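Local coordinates for protein Poly(A) ribonuclease POP2 (Saccharomyces cerevisiae, PDB 1UOC) that degrades RNA from the 3' end in vitro, preferring poly(A), through this RNase domain, and is probably a catalytic subunit of the CCR4-NOT mRNA deadenylase, at residues I6-P11 / P239-F244; Q33-Y38 / S148-D153; P78-L83 / E129-L134; S178-K183 / E187-Q192. All blocks are in the same frame, centred on the assembly; numbering follows the deposited sequence.

Interaction 1 (I6-P11 / P239-F244); sequences IFLPPP and PRFSIF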
loop_
_atom_site.group_PDB
_atom_site.type_symbol
_atom_site.label_atom_id
_atom_site.label_comp_id
_atom_site.label_asym_id
_atom_site.label_seq_id
_atom_site.Cartn_x
_atom_site.Cartn_y
_atom_site.Cartn_z
ATOM N N ILE A 6 22.025 9.778 7.678
ATOM C CA ILE A 6 21.495 8.422 7.632
ATOM C C ILE A 6 20.292 8.336 8.554
ATOM O O ILE A 6 20.296 8.895 9.652
ATOM C CB ILE A 6 22.507 7.365 8.108
ATOM C CG1 ILE A 6 23.693 7.296 7.153
ATOM C CG2 ILE A 6 21.827 6.008 8.188
ATOM C CD1 ILE A 6 24.660 6.186 7.488
ATOM N N PHE A 7 19.260 7.643 8.095
ATOM C CA PHE A 7 18.062 7.461 8.893
ATOM C C PHE A 7 17.885 5.964 9.081
ATOM O O PHE A 7 17.447 5.262 8.172
ATOM C CB PHE A 7 16.844 8.069 8.190
ATOM C CG PHE A 7 15.541 7.802 8.891
ATOM C CD1 PHE A 7 15.439 7.936 10.274
ATOM C CD2 PHE A 7 14.412 7.422 8.167
ATOM C CE1 PHE A 7 14.228 7.693 10.926
ATOM C CE2 PHE A 7 13.193 7.177 8.813
ATOM C CZ PHE A 7 13.104 7.311 10.192
ATOM N N LEU A 8 18.255 5.483 10.266
ATOM C CA LEU A 8 18.148 4.071 10.585
ATOM C C LEU A 8 17.140 3.841 11.696
ATOM O O LEU A 8 17.420 4.087 12.864
ATOM C CB LEU A 8 19.512 3.519 11.006
ATOM C CG LEU A 8 19.585 2.022 11.333
ATOM C CD1 LEU A 8 19.016 1.202 10.180
ATOM C CD2 LEU A 8 21.041 1.632 11.594
ATOM N N PRO A 9 15.948 3.353 11.340
ATOM C CA PRO A 9 14.882 3.084 12.307
ATOM C C PRO A 9 15.322 1.985 13.256
ATOM O O PRO A 9 16.227 1.211 12.930
ATOM C CB PRO A 9 13.724 2.603 11.430
ATOM C CG PRO A 9 14.038 3.153 10.076
ATOM C CD PRO A 9 15.523 2.974 9.984
ATOM N N PRO A 10 14.692 1.896 14.439
ATOM C CA PRO A 10 15.078 0.835 15.381
ATOM C C PRO A 10 15.038 -0.496 14.621
ATOM O O PRO A 10 14.091 -0.767 13.884
ATOM C CB PRO A 10 13.996 0.924 16.457
ATOM C CG PRO A 10 13.687 2.405 16.475
ATOM C CD PRO A 10 13.633 2.751 15.007
ATOM N N PRO A 11 16.063 -1.348 14.796
ATOM C CA PRO A 11 16.156 -2.648 14.120
ATOM C C PRO A 11 14.890 -3.489 14.008
ATOM O O PRO A 11 14.585 -3.998 12.930
ATOM C CB PRO A 11 17.250 -3.363 14.912
ATOM C CG PRO A 11 18.151 -2.249 15.274
ATOM C CD PRO A 11 17.180 -1.187 15.745
ATOM N N PRO A 239 18.815 3.303 4.414
ATOM C CA PRO A 239 19.683 2.309 3.779
ATOM C C PRO A 239 18.910 1.387 2.855
ATOM O O PRO A 239 17.751 1.088 3.101
ATOM C CB PRO A 239 20.274 1.557 4.972
ATOM C CG PRO A 239 20.354 2.615 6.002
ATOM C CD PRO A 239 19.010 3.299 5.873
ATOM N N ARG A 240 19.563 0.930 1.798
ATOM C CA ARG A 240 18.934 0.032 0.848
ATOM C C ARG A 240 18.868 -1.391 1.381
ATOM O O ARG A 240 19.386 -2.310 0.740
ATOM C CB ARG A 240 19.700 0.011 -0.480
ATOM C CG ARG A 240 19.064 0.831 -1.592
ATOM C CD ARG A 240 19.390 2.296 -1.462
ATOM N NE ARG A 240 18.851 3.096 -2.565
ATOM C CZ ARG A 240 18.897 2.754 -3.853
ATOM N NH1 ARG A 240 19.446 1.607 -4.233
ATOM N NH2 ARG A 240 18.425 3.585 -4.775
ATOM N N PHE A 241 18.245 -1.591 2.541
ATOM C CA PHE A 241 18.125 -2.951 3.066
ATOM C C PHE A 241 17.330 -3.786 2.057
ATOM O O PHE A 241 16.372 -3.294 1.447
ATOM C CB PHE A 241 17.408 -2.965 4.416
ATOM C CG PHE A 241 18.242 -2.455 5.558
ATOM C CD1 PHE A 241 17.977 -1.219 6.139
ATOM C CD2 PHE A 241 19.277 -3.223 6.070
ATOM C CE1 PHE A 241 18.729 -0.762 7.214
ATOM C CE2 PHE A 241 20.037 -2.772 7.150
ATOM C CZ PHE A 241 19.763 -1.541 7.725
ATOM N N SER A 242 17.716 -5.047 1.893
ATOM C CA SER A 242 17.063 -5.931 0.933
ATOM C C SER A 242 15.624 -6.265 1.299
ATOM O O SER A 242 14.821 -6.608 0.427
ATOM C CB SER A 242 17.863 -7.233 0.775
ATOM O OG SER A 242 17.747 -8.062 1.926
ATOM N N ILE A 243 15.305 -6.183 2.590
ATOM C CA ILE A 243 13.954 -6.475 3.032
ATOM C C ILE A 243 12.985 -5.506 2.345
ATOM O O ILE A 243 11.832 -5.853 2.091
ATOM C CB ILE A 243 13.828 -6.353 4.567
ATOM C CG1 ILE A 243 12.443 -6.833 5.009
ATOM C CG2 ILE A 243 14.050 -4.909 5.010
ATOM C CD1 ILE A 243 12.090 -8.259 4.562
ATOM N N PHE A 244 13.473 -4.305 2.033
ATOM C CA PHE A 244 12.672 -3.274 1.372
ATOM C C PHE A 244 12.257 -3.639 -0.054
ATOM O O PHE A 244 11.363 -2.996 -0.613
ATOM C CB PHE A 244 13.437 -1.943 1.325
ATOM C CG PHE A 244 13.548 -1.254 2.657
ATOM C CD1 PHE A 244 14.682 -0.520 2.977
ATOM C CD2 PHE A 244 12.517 -1.329 3.584
ATOM C CE1 PHE A 244 14.793 0.135 4.211
ATOM C CE2 PHE A 244 12.611 -0.683 4.816
ATOM C CZ PHE A 244 13.755 0.052 5.132
#
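F241 and L8 meet at a ring edge, while P239 fits beside the backbone of F7. The CB of F241 is directed at the 6-11 segment, and CG lies anti to the carbonyl carbon (chi1 -74°), which carries the ring out toward L8. Going round the ring, CD1 has CE1 of F244 near its own plane, 4.0 Å away. Next, CE1 of F241 touches CD1 of L8 at 3.6 Å, and CZ of F241 follows at 3.8 Å from the same methyl. One leucine branch therefore sits at the rim of the phenyl group, the two side chains crossing at about a right angle. P239 adds a closer approach to the main chain, its CD lying 3.4 Å from the carbonyl O of F7, and its CG faces CG2 of I6 more loosely, at 4.3 Å. A surface contact results, apolar and modest in area, between an extended N-terminal arm and a turn of the chain centred on R240, an inverse gamma turn. The arm runs ahead of edge strand 17-19, with F7 and P9 resting on helix 247-264; 239-244 links helix 229-235 to that same helix, on which F244 also packs.

Interaction 2 (Q33-Y38 / S148-D153); sequences QLVSQY and SGLMMD. With CA (calcium ion), chain C.
S148 OG is gripped twice in the segment that V35 packs against: it accepts from the backbone N of L150 at 3.2 Å, with an N-H...O angle of 157°, and donates to the carbonyl O of L145 one turn back in the preceding helix. The bond to L150 N makes an ST turn, which steers the chain as helix 138-146 gives way to loop at G149, a residue with positive phi. V35, itself buried, points toward this turn. Its CG1, placed between the backbone N and the carbonyl carbon (chi1 71°), comes to 4.2 Å from the carbonyl O of S148, whereas CG2 is directed at CD2 of L150, a pair whose modelled spacing is too short to be trusted. Around V35 the backbone is held by polar bonds. L34 O accepts from Q37 N at 3.0 Å and from Y38 N at 2.8 Å, the donors arriving from opposite faces of the carbonyl plane. A calcium ion sits beside the same residues, bound by Q33 O at 2.3 Å, by S36 OG at 2.5 Å and by a water at 2.7 Å that also accepts from S36 N. This ion is distinct from the predicted catalytic metal site. In the fold, the contact sets the C-terminal part of helix 24-34 and the residues that follow against the connection from helix 138-146 to strand 157-160, where L150 O accepts from W158 NE1 and V156 also touches V35.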
loop_
_atom_site.group_PDB
_atom_site.type_symbol
_atom_site.label_atom_id
_atom_site.label_comp_id
_atom_site.label_asym_id
_atom_site.label_seq_id
_atom_site.Cartn_x
_atom_site.Cartn_y
_atom_site.Cartn_z
ATOM N N GLN A 33 -5.848 -5.517 17.244
ATOM C CA GLN A 33 -5.613 -4.864 18.527
ATOM C C GLN A 33 -4.528 -3.800 18.483
ATOM O O GLN A 33 -4.375 -3.043 19.426
ATOM C CB GLN A 33 -5.331 -5.892 19.645
ATOM C CG GLN A 33 -3.926 -6.417 19.748
ATOM C CD GLN A 33 -3.005 -5.543 20.597
ATOM O OE1 GLN A 33 -1.787 -5.631 20.474
ATOM N NE2 GLN A 33 -3.579 -4.715 21.465
ATOM N N LEU A 34 -3.795 -3.713 17.381
ATOM C CA LEU A 34 -2.754 -2.693 17.287
ATOM C C LEU A 34 -3.290 -1.416 16.655
ATOM O O LEU A 34 -2.877 -0.316 17.029
ATOM C CB LEU A 34 -1.565 -3.183 16.438
ATOM C CG LEU A 34 -0.672 -4.330 16.913
ATOM C CD1 LEU A 34 0.284 -4.732 15.789
ATOM C CD2 LEU A 34 0.097 -3.904 18.151
ATOM N N VAL A 35 -4.229 -1.557 15.722
ATOM C CA VAL A 35 -4.729 -0.392 14.995
ATOM C C VAL A 35 -5.193 0.836 15.774
ATOM O O VAL A 35 -4.943 1.955 15.331
ATOM C CB VAL A 35 -5.823 -0.783 13.952
ATOM C CG1 VAL A 35 -7.110 -1.197 14.644
ATOM C CG2 VAL A 35 -6.083 0.404 12.998
ATOM N N SER A 36 -5.844 0.665 16.921
ATOM C CA SER A 36 -6.284 1.847 17.678
ATOM C C SER A 36 -5.113 2.779 18.008
ATOM O O SER A 36 -5.268 3.994 18.027
ATOM C CB SER A 36 -7.007 1.442 18.972
ATOM O OG SER A 36 -6.150 0.717 19.839
ATOM N N GLN A 37 -3.936 2.217 18.258
ATOM C CA GLN A 37 -2.757 3.024 18.565
ATOM C C GLN A 37 -1.909 3.272 17.307
ATOM O O GLN A 37 -1.482 4.403 17.013
ATOM C CB GLN A 37 -1.892 2.329 19.628
ATOM C CG GLN A 37 -0.660 3.131 20.020
ATOM C CD GLN A 37 0.098 2.502 21.182
ATOM O OE1 GLN A 37 -0.414 1.626 21.870
ATOM N NE2 GLN A 37 1.323 2.963 21.406
ATOM N N TYR A 38 -1.645 2.198 16.578
ATOM C CA TYR A 38 -0.858 2.294 15.363
ATOM C C TYR A 38 -1.872 2.415 14.240
ATOM O O TYR A 38 -2.093 1.477 13.466
ATOM C CB TYR A 38 0.029 1.061 15.247
ATOM C CG TYR A 38 0.936 0.940 16.454
ATOM C CD1 TYR A 38 0.626 0.070 17.506
ATOM C CD2 TYR A 38 2.062 1.757 16.581
ATOM C CE1 TYR A 38 1.411 0.020 18.652
ATOM C CE2 TYR A 38 2.858 1.719 17.720
ATOM C CZ TYR A 38 2.528 0.850 18.751
ATOM O OH TYR A 38 3.314 0.819 19.881
ATOM N N SER A 148 -11.692 -5.603 10.182
ATOM C CA SER A 148 -10.494 -5.341 10.965
ATOM C C SER A 148 -10.516 -4.024 11.735
ATOM O O SER A 148 -9.784 -3.855 12.716
ATOM C CB SER A 148 -9.266 -5.360 10.051
ATOM O OG SER A 148 -9.302 -4.269 9.150
ATOM N N GLY A 149 -11.345 -3.089 11.288
ATOM C CA GLY A 149 -11.394 -1.797 11.938
ATOM C C GLY A 149 -10.563 -0.788 11.162
ATOM O O GLY A 149 -10.500 0.374 11.526
ATOM N N LEU A 150 -9.926 -1.226 10.081
ATOM C CA LEU A 150 -9.110 -0.327 9.266
ATOM C C LEU A 150 -9.928 0.456 8.239
ATOM O O LEU A 150 -9.498 1.519 7.780
ATOM C CB LEU A 150 -8.013 -1.107 8.531
ATOM C CG LEU A 150 -6.875 -1.735 9.336
ATOM C CD1 LEU A 150 -5.878 -2.402 8.421
ATOM C CD2 LEU A 150 -6.187 -0.666 10.109
ATOM N N MET A 151 -11.093 -0.080 7.876
ATOM C CA MET A 151 -11.966 0.547 6.881
ATOM C C MET A 151 -13.101 1.395 7.459
ATOM O O MET A 151 -13.549 1.175 8.575
ATOM C CB MET A 151 -12.584 -0.524 5.979
ATOM C CG MET A 151 -11.628 -1.613 5.507
ATOM S SD MET A 151 -10.151 -0.970 4.729
ATOM C CE MET A 151 -10.790 -0.264 3.227
ATOM N N MET A 152 -13.557 2.367 6.671
ATOM C CA MET A 152 -14.666 3.240 7.051
ATOM C C MET A 152 -14.510 3.905 8.405
ATOM O O MET A 152 -15.478 4.041 9.148
ATOM C CB MET A 152 -15.967 2.443 7.038
ATOM C CG MET A 152 -16.341 1.910 5.674
ATOM S SD MET A 152 -17.819 0.909 5.772
ATOM C CE MET A 152 -17.294 -0.557 4.951
ATOM N N ASP A 153 -13.298 4.345 8.715
ATOM C CA ASP A 153 -13.011 4.970 10.001
ATOM C C ASP A 153 -11.953 6.047 9.813
ATOM O O ASP A 153 -10.779 5.742 9.613
ATOM C CB ASP A 153 -12.508 3.898 10.969
ATOM C CG ASP A 153 -12.349 4.410 12.372
ATOM O OD1 ASP A 153 -12.105 5.622 12.541
ATOM O OD2 ASP A 153 -12.459 3.596 13.301
HETATM CA CA CA C . -5.899 -1.694 20.434
HETATM O O HOH W 1 -7.289 -1.836 18.163
#

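Interaction 3 (P78-L83 / E129-L134); sequences PIQLGL and EKHENL
At I79, the residue that meets H131, strand 77-86 turns a corner and forms a classic beta bulge, I79 and Q80 both facing E46. Beyond the bulge the imidazole of H131 reaches across from helix 128-134 to I79 and Q80. In I79, chi1 (-175°) sends CG1 toward the ring, anti to the backbone N, and the turn at chi2 (76°) brings CD1 over one face of the imidazole in a CH-pi contact, 3.9 Å from the centroid and 22° off the normal. Its CG1 follows at 3.8 Å from CE1 of H131. At the rim of the ring, CG of Q80 lies near the plane, 4.1 Å from H131 CE1, and the carbonyl O of I79 also closes on that carbon, at 3.2 Å. The strand belongs to the central mixed sheet of this DEDD nuclease, paired on one side with strand 40-48, which carries the predicted metal ligands S44 and E46, and on the other with strand 99-103. The side chains of I79 and Q80 also touch E46 itself, which places the bulge next to a predicted metal ligand. H131 ND1 hydrogen-bonds to the carbonyl O of F104, which fixes the rotation of the ring, and W20 meets the imidazole edge-to-face. With an alanine in place of H131, F104 O would probably lose this donor and a gap would open beside CD1 of I79.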
loop_
_atom_site.group_PDB
_atom_site.type_symbol
_atom_site.label_atom_id
_atom_site.label_comp_id
_atom_site.label_asym_id
_atom_site.label_seq_id
_atom_site.Cartn_x
_atom_site.Cartn_y
_atom_site.Cartn_z
ATOM N N PRO A 78 -3.945 -10.643 -7.567
ATOM C CA PRO A 78 -2.957 -10.373 -6.520
ATOM C C PRO A 78 -2.184 -11.625 -6.128
ATOM O O PRO A 78 -2.773 -12.677 -5.909
ATOM C CB PRO A 78 -3.807 -9.860 -5.352
ATOM C CG PRO A 78 -5.211 -9.710 -5.917
ATOM C CD PRO A 78 -5.289 -10.738 -6.982
ATOM N N ILE A 79 -0.869 -11.502 -6.040
ATOM C CA ILE A 79 -0.037 -12.621 -5.643
ATOM C C ILE A 79 0.487 -12.295 -4.234
ATOM O O ILE A 79 0.654 -13.177 -3.390
ATOM C CB ILE A 79 1.133 -12.821 -6.652
ATOM C CG1 ILE A 79 1.937 -14.077 -6.300
ATOM C CG2 ILE A 79 2.039 -11.631 -6.657
ATOM C CD1 ILE A 79 1.248 -15.371 -6.690
ATOM N N GLN A 80 0.730 -11.011 -3.987
ATOM C CA GLN A 80 1.218 -10.548 -2.690
ATOM C C GLN A 80 0.665 -9.167 -2.356
ATOM O O GLN A 80 0.345 -8.369 -3.249
ATOM C CB GLN A 80 2.749 -10.482 -2.673
ATOM C CG GLN A 80 3.442 -11.808 -2.430
ATOM C CD GLN A 80 4.956 -11.700 -2.490
ATOM O OE1 GLN A 80 5.668 -12.585 -2.009
ATOM N NE2 GLN A 80 5.457 -10.625 -3.089
ATOM N N LEU A 81 0.553 -8.895 -1.060
ATOM C CA LEU A 81 0.071 -7.615 -0.587
ATOM C C LEU A 81 0.684 -7.333 0.779
ATOM O O LEU A 81 0.668 -8.180 1.660
ATOM C CB LEU A 81 -1.460 -7.621 -0.515
ATOM C CG LEU A 81 -2.194 -6.345 -0.092
ATOM C CD1 LEU A 81 -3.643 -6.417 -0.560
ATOM C CD2 LEU A 81 -2.135 -6.164 1.426
ATOM N N GLY A 82 1.240 -6.140 0.945
ATOM C CA GLY A 82 1.839 -5.780 2.215
ATOM C C GLY A 82 1.075 -4.710 2.981
ATOM O O GLY A 82 0.475 -3.821 2.386
ATOM N N LEU A 83 1.074 -4.816 4.308
ATOM C CA LEU A 83 0.428 -3.831 5.179
ATOM C C LEU A 83 1.405 -3.549 6.304
ATOM O O LEU A 83 1.983 -4.465 6.880
ATOM C CB LEU A 83 -0.873 -4.358 5.802
ATOM C CG LEU A 83 -2.117 -4.542 4.938
ATOM C CD1 LEU A 83 -3.276 -4.971 5.843
ATOM C CD2 LEU A 83 -2.454 -3.245 4.192
ATOM N N GLU A 129 5.326 -22.657 -5.473
ATOM C CA GLU A 129 4.789 -23.852 -4.839
ATOM C C GLU A 129 4.150 -23.550 -3.483
ATOM O O GLU A 129 3.185 -24.195 -3.078
ATOM C CB GLU A 129 5.873 -24.914 -4.679
ATOM C CG GLU A 129 5.289 -26.269 -4.319
ATOM C CD GLU A 129 6.283 -27.401 -4.436
ATOM O OE1 GLU A 129 5.836 -28.536 -4.709
ATOM O OE2 GLU A 129 7.499 -27.165 -4.249
ATOM N N LYS A 130 4.702 -22.572 -2.779
ATOM C CA LYS A 130 4.160 -22.181 -1.489
ATOM C C LYS A 130 2.816 -21.487 -1.700
ATOM O O LYS A 130 1.904 -21.624 -0.888
ATOM C CB LYS A 130 5.126 -21.228 -0.776
ATOM C CG LYS A 130 6.433 -21.862 -0.330
ATOM C CD LYS A 130 7.250 -20.843 0.442
ATOM C CE LYS A 130 8.498 -21.460 1.056
ATOM N NZ LYS A 130 9.382 -20.404 1.638
ATOM N N HIS A 131 2.697 -20.749 -2.800
ATOM C CA HIS A 131 1.470 -20.022 -3.110
ATOM C C HIS A 131 0.343 -20.959 -3.497
ATOM O O HIS A 131 -0.824 -20.727 -3.171
ATOM C CB HIS A 131 1.728 -19.014 -4.230
ATOM C CG HIS A 131 2.379 -17.750 -3.759
ATOM N ND1 HIS A 131 1.655 -16.674 -3.287
ATOM C CD2 HIS A 131 3.683 -17.407 -3.637
ATOM C CE1 HIS A 131 2.486 -15.727 -2.893
ATOM N NE2 HIS A 131 3.723 -16.146 -3.092
ATOM N N GLU A 132 0.711 -22.025 -4.196
ATOM C CA GLU A 132 -0.240 -23.026 -4.639
ATOM C C GLU A 132 -0.801 -23.830 -3.468
ATOM O O GLU A 132 -1.995 -24.105 -3.416
ATOM C CB GLU A 132 0.433 -23.977 -5.643
ATOM C CG GLU A 132 -0.279 -25.316 -5.803
ATOM C CD GLU A 132 0.469 -26.293 -6.699
ATOM O OE1 GLU A 132 1.699 -26.445 -6.535
ATOM O OE2 GLU A 132 -0.184 -26.923 -7.561
ATOM N N ASN A 133 0.053 -24.197 -2.523
ATOM C CA ASN A 133 -0.405 -25.014 -1.405
ATOM C C ASN A 133 -0.736 -24.301 -0.102
ATOM O O ASN A 133 -1.432 -24.863 0.740
ATOM C CB ASN A 133 0.615 -26.118 -1.113
ATOM C CG ASN A 133 0.900 -26.981 -2.321
ATOM O OD1 ASN A 133 -0.015 -27.397 -3.037
ATOM N ND2 ASN A 133 2.178 -27.266 -2.550
ATOM N N LEU A 134 -0.243 -23.084 0.086
ATOM C CA LEU A 134 -0.530 -22.383 1.331
ATOM C C LEU A 134 -1.035 -20.965 1.123
ATOM O O LEU A 134 -1.317 -20.261 2.084
ATOM C CB LEU A 134 0.720 -22.365 2.206
ATOM C CG LEU A 134 1.286 -23.752 2.527
ATOM C CD1 LEU A 134 2.482 -23.613 3.419
ATOM C CD2 LEU A 134 0.229 -24.612 3.198
#

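Interaction 4 (S178-K183 / E187-Q192); sequences SMPNNK and EWWVHQ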
loop_
_atom_site.group_PDB
_atom_site.type_symbol
_atom_site.label_atom_id
_atom_site.label_comp_id
_atom_site.label_asym_id
_atom_site.label_seq_id
_atom_site.Cartn_x
_atom_site.Cartn_y
_atom_site.Cartn_z
ATOM N N SER A 178 -18.726 -5.788 -7.929
ATOM C CA SER A 178 -19.486 -4.830 -8.722
ATOM C C SER A 178 -18.718 -3.514 -8.813
ATOM O O SER A 178 -19.112 -2.504 -8.227
ATOM C CB SER A 178 -20.859 -4.585 -8.080
ATOM O OG SER A 178 -21.629 -5.776 -8.023
ATOM N N MET A 179 -17.610 -3.543 -9.542
ATOM C CA MET A 179 -16.763 -2.372 -9.727
ATOM C C MET A 179 -17.552 -1.182 -10.247
ATOM O O MET A 179 -18.451 -1.340 -11.071
ATOM C CB MET A 179 -15.647 -2.695 -10.719
ATOM C CG MET A 179 -14.332 -3.060 -10.072
ATOM S SD MET A 179 -13.449 -1.607 -9.482
ATOM C CE MET A 179 -12.667 -1.076 -10.992
ATOM N N PRO A 180 -17.241 0.029 -9.757
ATOM C CA PRO A 180 -17.949 1.225 -10.218
ATOM C C PRO A 180 -17.841 1.337 -11.737
ATOM O O PRO A 180 -17.092 0.586 -12.364
ATOM C CB PRO A 180 -17.231 2.347 -9.481
ATOM C CG PRO A 180 -16.942 1.704 -8.167
ATOM C CD PRO A 180 -16.412 0.343 -8.580
ATOM N N ASN A 181 -18.571 2.283 -12.321
ATOM C CA ASN A 181 -18.581 2.433 -13.773
ATOM C C ASN A 181 -17.930 3.707 -14.309
ATOM O O ASN A 181 -17.834 3.901 -15.518
ATOM C CB ASN A 181 -20.028 2.335 -14.264
ATOM C CG ASN A 181 -20.127 1.797 -15.670
ATOM O OD1 ASN A 181 -19.732 2.460 -16.627
ATOM N ND2 ASN A 181 -20.651 0.580 -15.803
ATOM N N ASN A 182 -17.485 4.576 -13.413
ATOM C CA ASN A 182 -16.848 5.819 -13.826
ATOM C C ASN A 182 -15.990 6.388 -12.705
ATOM O O ASN A 182 -16.231 6.118 -11.528
ATOM C CB ASN A 182 -17.906 6.848 -14.235
ATOM C CG ASN A 182 -18.922 7.106 -13.139
ATOM O OD1 ASN A 182 -19.801 6.284 -12.888
ATOM N ND2 ASN A 182 -18.800 8.249 -12.475
ATOM N N LYS A 183 -14.995 7.184 -13.089
ATOM C CA LYS A 183 -14.064 7.808 -12.155
ATOM C C LYS A 183 -14.774 8.394 -10.932
ATOM O O LYS A 183 -14.417 8.105 -9.788
ATOM C CB LYS A 183 -13.285 8.916 -12.872
ATOM C CG LYS A 183 -12.033 9.370 -12.141
ATOM C CD LYS A 183 -11.396 10.571 -12.821
ATOM C CE LYS A 183 -12.014 11.881 -12.344
ATOM N NZ LYS A 183 -11.645 12.198 -10.929
ATOM N N GLU A 187 -14.261 7.203 -7.050
ATOM C CA GLU A 187 -13.769 8.059 -5.982
ATOM C C GLU A 187 -14.718 8.091 -4.790
ATOM O O GLU A 187 -14.275 8.129 -3.640
ATOM C CB GLU A 187 -13.535 9.472 -6.511
ATOM C CG GLU A 187 -12.409 9.539 -7.526
ATOM C CD GLU A 187 -12.091 10.957 -7.971
ATOM O OE1 GLU A 187 -11.056 11.146 -8.647
ATOM O OE2 GLU A 187 -12.870 11.880 -7.650
ATOM N N TRP A 188 -16.017 8.066 -5.065
ATOM C CA TRP A 188 -17.009 8.088 -3.998
ATOM C C TRP A 188 -16.828 6.873 -3.089
ATOM O O TRP A 188 -16.730 7.010 -1.879
ATOM C CB TRP A 188 -18.432 8.086 -4.575
ATOM C CG TRP A 188 -19.490 8.340 -3.533
ATOM C CD1 TRP A 188 -19.919 9.559 -3.085
ATOM C CD2 TRP A 188 -20.197 7.356 -2.760
ATOM N NE1 TRP A 188 -20.844 9.395 -2.078
ATOM C CE2 TRP A 188 -21.035 8.058 -1.857
ATOM C CE3 TRP A 188 -20.195 5.951 -2.733
ATOM C CZ2 TRP A 188 -21.869 7.402 -0.940
ATOM C CZ3 TRP A 188 -21.027 5.294 -1.814
ATOM C CH2 TRP A 188 -21.849 6.026 -0.930
ATOM N N TRP A 189 -16.784 5.683 -3.676
ATOM C CA TRP A 189 -16.621 4.460 -2.902
ATOM C C TRP A 189 -15.302 4.421 -2.148
ATOM O O TRP A 189 -15.256 3.981 -0.999
ATOM C CB TRP A 189 -16.729 3.232 -3.808
ATOM C CG TRP A 189 -18.131 2.878 -4.137
ATOM C CD1 TRP A 189 -18.820 3.196 -5.277
ATOM C CD2 TRP A 189 -19.043 2.156 -3.302
ATOM N NE1 TRP A 189 -20.111 2.713 -5.199
ATOM C CE2 TRP A 189 -20.274 2.075 -3.995
ATOM C CE3 TRP A 189 -18.945 1.579 -2.029
ATOM C CZ2 TRP A 189 -21.398 1.426 -3.459
ATOM C CZ3 TRP A 189 -20.066 0.934 -1.494
ATOM C CH2 TRP A 189 -21.273 0.868 -2.210
ATOM N N VAL A 190 -14.236 4.874 -2.803
ATOM C CA VAL A 190 -12.917 4.910 -2.192
ATOM C C VAL A 190 -12.947 5.774 -0.935
ATOM O O VAL A 190 -12.432 5.361 0.107
ATOM C CB VAL A 190 -11.851 5.472 -3.171
ATOM C CG1 VAL A 190 -10.559 5.786 -2.428
ATOM C CG2 VAL A 190 -11.565 4.463 -4.255
ATOM N N HIS A 191 -13.556 6.956 -1.020
ATOM C CA HIS A 191 -13.621 7.836 0.146
ATOM C C HIS A 191 -14.467 7.220 1.255
ATOM O O HIS A 191 -14.241 7.494 2.427
ATOM C CB HIS A 191 -14.162 9.229 -0.220
ATOM C CG HIS A 191 -13.261 10.009 -1.132
ATOM N ND1 HIS A 191 -11.895 10.088 -0.946
ATOM C CD2 HIS A 191 -13.533 10.756 -2.230
ATOM C CE1 HIS A 191 -11.367 10.851 -1.889
ATOM N NE2 HIS A 191 -12.339 11.270 -2.681
ATOM N N GLN A 192 -15.430 6.376 0.892
ATOM C CA GLN A 192 -16.286 5.721 1.885
ATOM C C GLN A 192 -15.533 4.627 2.648
ATOM O O GLN A 192 -15.711 4.481 3.853
ATOM C CB GLN A 192 -17.530 5.122 1.210
ATOM C CG GLN A 192 -18.553 6.170 0.738
ATOM C CD GLN A 192 -18.951 7.106 1.864
ATOM O OE1 GLN A 192 -19.096 6.685 3.007
ATOM N NE2 GLN A 192 -19.126 8.374 1.548
#
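Two polar bonds join K183 to E187, one through the backbone and one through the side chains. E187 N donates to K183 O at 2.9 Å. In addition, K183 NZ forms a short salt bridge to E187 OE1, 2.6 Å long, reaching the oxygen from above the carboxylate plane rather than within it. Bends at chi3 (86°) and chi4 (70°) curl the lysine tip back toward the glutamate, whose own chain runs extended beyond CG. K183 NZ has a further, weak hydrogen bond to Q289 OE1. Replacing E187 by an alanine is likely to leave the ammonium of this buried lysine without its charged mate and its tip freer to turn. The apolar part of the contact lies on another side of the helix: CG of P180 rests obliquely on W189, 3.8 Å from its CD1. W188 packs over one face of the W189 indole, its CZ3 above the ring, and I171 of helix 165-174 also touches W189. Together these contacts mark the start of helix 183-193, with N182 at the N-cap position, the incoming loop folded back on the helix at P180, and an i to i+4 salt bridge beside the first-turn backbone bond.

Overall arrangement
Interactions 1 and 3 approach the predicted catalytic metal site from different parts of the chain. In interaction 3, I79 lies about 4 Å from E46 between side chains; in interaction 1 the side chain of F241 is about 10 Å from that of Q250. The centres of interactions 1 and 3 are 24 Å apart. Interactions 2 and 4 lie away from that site, although interaction 2 includes the calcium ion. These two touch, M152 CG packing 3.2 Å from Q192 O, and a bound xenon lies about 10 Å from the side chain of L150 and 7 Å from that of W189. Interactions 1 and 4 are on opposite sides of the chain's centre, 36 Å apart between centres.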